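Local coordinates for protein O-phospho-L-seryl-tRNA:Cys-tRNA synthase (Methanocaldococcus jannaschii DSM 2661, PDB 5X6B) that probably converts O-phosphoseryl-tRNA(Cys) to cysteinyl-tRNA(Cys), using a pyridoxal phosphate cofactor held on a lysine, at residues R365-E373 / R383-K391. Residues are numbered along the deposited sequence; the frame is centred on the assembly and turned at random.
Sequences RRGFFFYDE and RAGVTKEIK
Ala384 lies over one face of the Tyr371 ring: its CB sits 3.9 Å from the ring centroid and 24° off the normal, a CH-pi contact displaced toward the CG side, where Ala384 CB to Tyr371 CG is 3.6 Å. A chi1 of 179° sets the Tyr371 ring trans to the backbone N, with one face turned to the methyl. The Phe368 ring presents an edge instead, and the backbone N of Gly385 lies in its plane, 3.3 Å from Phe368 CD1. Ala384 CB also reaches Phe368 CD1, at 4.1 Å, so this methyl touches both aromatic side chains. Phe369 has the CB of its neighbour Phe370 over the centre of one face, while its CE2 meets Thr387 CG2 at 3.9 Å, the two side chains crossing at about a right angle.

Two turns meet here, a type I' turn from Arg365 to Phe368 and a type II turn from Arg383 to Val386. Gly385 CA approaches Gly367 O to 3.3 Å in a CA-H...O contact, with 125° at the hydrogen. Both glycines have positive phi within their turns. At the start of the first turn, Arg365 NH2 bridges to the anti lone pair of Asp372 OD2 at 3.2 Å, in the guanidinium plane, tying the turn to the helix it precedes.

Phe370 CE2 meets Ile390 CG2 at 4.2 Å, joining helix 369-375 to strand 389-392, the edge of a three-stranded antiparallel sheet within the chain. Phe370 also packs on Ile412 of helix 399-415, whereas Phe369 and Thr387 rest against helix 354-360, where Asp357 hydrogen-bonds Thr387 OG1.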
loop_
_atom_site.group_PDB
_atom_site.type_symbol
_atom_site.label_atom_id
_atom_site.label_comp_id
_atom_site.label_asym_id
_atom_site.label_seq_id
_atom_site.Cartn_x
_atom_site.Cartn_y
_atom_site.Cartn_z
ATOM N N ARG B 365 34.748 17.295 -11.873
ATOM C CA ARG B 365 33.432 17.063 -11.286
ATOM C C ARG B 365 33.454 17.339 -9.781
ATOM O O ARG B 365 32.407 17.535 -9.163
ATOM C CB ARG B 365 32.962 15.637 -11.568
ATOM C CG ARG B 365 32.606 15.392 -13.022
ATOM C CD ARG B 365 32.384 13.916 -13.301
ATOM N NE ARG B 365 33.592 13.131 -13.068
ATOM C CZ ARG B 365 33.711 11.838 -13.358
ATOM N NH1 ARG B 365 34.849 11.201 -13.111
ATOM N NH2 ARG B 365 32.695 11.180 -13.899
ATOM N N ARG B 366 34.657 17.318 -9.210
ATOM C CA ARG B 366 34.938 17.883 -7.889
ATOM C C ARG B 366 33.948 17.429 -6.812
ATOM O O ARG B 366 33.187 18.231 -6.270
ATOM C CB ARG B 366 34.961 19.417 -8.000
ATOM C CG ARG B 366 35.385 20.185 -6.754
ATOM C CD ARG B 366 35.418 21.684 -7.040
ATOM N NE ARG B 366 35.776 22.473 -5.864
ATOM C CZ ARG B 366 36.048 23.775 -5.893
ATOM N NH1 ARG B 366 36.014 24.434 -7.044
ATOM N NH2 ARG B 366 36.362 24.416 -4.774
ATOM N N GLY B 367 33.948 16.136 -6.510
ATOM C CA GLY B 367 33.100 15.623 -5.450
ATOM C C GLY B 367 31.771 15.078 -5.933
ATOM O O GLY B 367 31.133 14.280 -5.247
ATOM N N PHE B 368 31.342 15.519 -7.109
ATOM C CA PHE B 368 30.181 14.922 -7.756
ATOM C C PHE B 368 30.621 13.710 -8.562
ATOM O O PHE B 368 29.793 12.902 -8.989
ATOM C CB PHE B 368 29.473 15.927 -8.667
ATOM C CG PHE B 368 28.633 16.930 -7.933
ATOM C CD1 PHE B 368 28.192 16.677 -6.648
ATOM C CD2 PHE B 368 28.282 18.128 -8.533
ATOM C CE1 PHE B 368 27.417 17.604 -5.969
ATOM C CE2 PHE B 368 27.508 19.056 -7.863
ATOM C CZ PHE B 368 27.077 18.793 -6.577
ATOM N N PHE B 369 31.933 13.598 -8.760
ATOM C CA PHE B 369 32.515 12.594 -9.644
ATOM C C PHE B 369 32.063 11.180 -9.293
ATOM O O PHE B 369 31.779 10.375 -10.175
ATOM C CB PHE B 369 34.045 12.674 -9.603
ATOM C CG PHE B 369 34.666 11.877 -8.491
ATOM C CD1 PHE B 369 35.192 10.616 -8.732
ATOM C CD2 PHE B 369 34.700 12.376 -7.200
ATOM C CE1 PHE B 369 35.750 9.872 -7.708
ATOM C CE2 PHE B 369 35.259 11.638 -6.172
ATOM C CZ PHE B 369 35.787 10.387 -6.427
ATOM N N PHE B 370 31.991 10.889 -7.999
ATOM C CA PHE B 370 31.667 9.551 -7.538
ATOM C C PHE B 370 30.221 9.226 -7.881
ATOM O O PHE B 370 29.919 8.143 -8.384
ATOM C CB PHE B 370 31.920 9.430 -6.034
ATOM C CG PHE B 370 31.850 8.024 -5.517
ATOM C CD1 PHE B 370 32.770 7.073 -5.934
ATOM C CD2 PHE B 370 30.880 7.654 -4.600
ATOM C CE1 PHE B 370 32.710 5.774 -5.458
ATOM C CE2 PHE B 370 30.817 6.359 -4.116
ATOM C CZ PHE B 370 31.736 5.417 -4.547
ATOM N N TYR B 371 29.335 10.184 -7.630
ATOM C CA TYR B 371 27.926 10.033 -7.966
ATOM C C TYR B 371 27.730 9.827 -9.467
ATOM O O TYR B 371 26.909 9.016 -9.888
ATOM C CB TYR B 371 27.138 11.254 -7.496
ATOM C CG TYR B 371 25.661 11.208 -7.813
ATOM C CD1 TYR B 371 24.762 10.618 -6.935
ATOM C CD2 TYR B 371 25.164 11.766 -8.987
ATOM C CE1 TYR B 371 23.409 10.579 -7.218
ATOM C CE2 TYR B 371 23.815 11.731 -9.280
ATOM C CZ TYR B 371 22.942 11.139 -8.391
ATOM O OH TYR B 371 21.598 11.104 -8.676
ATOM N N ASP B 372 28.489 10.566 -10.268
ATOM C CA ASP B 372 28.345 10.500 -11.714
ATOM C C ASP B 372 28.949 9.208 -12.257
ATOM O O ASP B 372 28.428 8.617 -13.208
ATOM C CB ASP B 372 28.991 11.721 -12.375
ATOM C CG ASP B 372 28.710 11.795 -13.867
ATOM O OD1 ASP B 372 27.546 12.061 -14.241
ATOM O OD2 ASP B 372 29.652 11.597 -14.666
ATOM N N GLU B 373 30.043 8.766 -11.644
ATOM C CA GLU B 373 30.696 7.529 -12.057
ATOM C C GLU B 373 29.848 6.308 -11.708
ATOM O O GLU B 373 29.940 5.275 -12.363
ATOM C CB GLU B 373 32.081 7.411 -11.416
ATOM C CG GLU B 373 33.155 8.292 -12.041
ATOM C CD GLU B 373 33.371 8.010 -13.515
ATOM O OE1 GLU B 373 33.413 6.822 -13.901
ATOM O OE2 GLU B 373 33.498 8.982 -14.291
ATOM N N ARG B 383 24.441 9.842 -1.710
ATOM C CA ARG B 383 24.274 11.287 -1.834
ATOM C C ARG B 383 25.362 11.897 -2.707
ATOM O O ARG B 383 26.541 11.594 -2.543
ATOM C CB ARG B 383 24.279 11.951 -0.460
ATOM C CG ARG B 383 23.080 11.602 0.401
ATOM C CD ARG B 383 23.128 12.357 1.715
ATOM N NE ARG B 383 23.265 13.793 1.500
ATOM C CZ ARG B 383 23.447 14.679 2.472
ATOM N NH1 ARG B 383 23.514 14.278 3.734
ATOM N NH2 ARG B 383 23.563 15.969 2.181
ATOM N N ALA B 384 24.961 12.748 -3.644
ATOM C CA ALA B 384 25.920 13.427 -4.503
ATOM C C ALA B 384 26.717 14.442 -3.691
ATOM O O ALA B 384 26.214 14.984 -2.707
ATOM C CB ALA B 384 25.211 14.105 -5.669
ATOM N N GLY B 385 27.963 14.677 -4.091
ATOM C CA GLY B 385 28.795 15.685 -3.455
ATOM C C GLY B 385 29.564 15.240 -2.226
ATOM O O GLY B 385 30.509 15.909 -1.808
ATOM N N VAL B 386 29.168 14.117 -1.638
ATOM C CA VAL B 386 29.825 13.629 -0.431
ATOM C C VAL B 386 30.921 12.622 -0.766
ATOM O O VAL B 386 30.676 11.655 -1.479
ATOM C CB VAL B 386 28.822 12.970 0.529
ATOM C CG1 VAL B 386 29.496 12.648 1.845
ATOM C CG2 VAL B 386 27.624 13.877 0.753
ATOM N N THR B 387 32.130 12.849 -0.255
ATOM C CA THR B 387 33.250 11.945 -0.529
ATOM C C THR B 387 34.002 11.527 0.740
ATOM O O THR B 387 34.718 10.531 0.743
ATOM C CB THR B 387 34.254 12.575 -1.529
ATOM O OG1 THR B 387 34.718 13.833 -1.028
ATOM C CG2 THR B 387 33.597 12.786 -2.885
ATOM N N LYS B 388 33.833 12.283 1.816
ATOM C CA LYS B 388 34.499 11.951 3.069
ATOM C C LYS B 388 33.921 10.676 3.679
ATOM O O LYS B 388 34.643 9.856 4.253
ATOM C CB LYS B 388 34.393 13.109 4.058
ATOM C CG LYS B 388 35.370 14.211 3.734
ATOM C CD LYS B 388 35.539 15.266 4.816
ATOM C CE LYS B 388 36.287 16.457 4.227
ATOM N NZ LYS B 388 36.220 17.711 5.020
ATOM N N GLU B 389 32.617 10.503 3.510
ATOM C CA GLU B 389 31.903 9.335 4.002
ATOM C C GLU B 389 30.917 8.859 2.937
ATOM O O GLU B 389 30.538 9.631 2.057
ATOM C CB GLU B 389 31.157 9.672 5.294
ATOM C CG GLU B 389 32.041 9.818 6.518
ATOM C CD GLU B 389 31.376 10.606 7.633
ATOM O OE1 GLU B 389 30.167 10.894 7.520
ATOM O OE2 GLU B 389 32.064 10.934 8.625
ATOM N N ILE B 390 30.529 7.586 3.002
ATOM C CA ILE B 390 29.346 7.094 2.289
ATOM C C ILE B 390 28.563 6.102 3.149
ATOM O O ILE B 390 29.138 5.348 3.934
ATOM C CB ILE B 390 29.682 6.395 0.939
ATOM C CG1 ILE B 390 30.620 5.206 1.150
ATOM C CG2 ILE B 390 30.264 7.375 -0.065
ATOM C CD1 ILE B 390 30.903 4.436 -0.116
ATOM N N LYS B 391 27.243 6.117 2.998
ATOM C CA LYS B 391 26.390 5.114 3.621
ATOM C C LYS B 391 25.755 4.244 2.541
ATOM O O LYS B 391 25.236 4.750 1.546
ATOM C CB LYS B 391 25.310 5.768 4.485
ATOM C CG LYS B 391 25.848 6.418 5.749
ATOM C CD LYS B 391 24.786 7.242 6.458
ATOM C CE LYS B 391 23.593 6.398 6.854
ATOM N NZ LYS B 391 22.605 7.207 7.626
#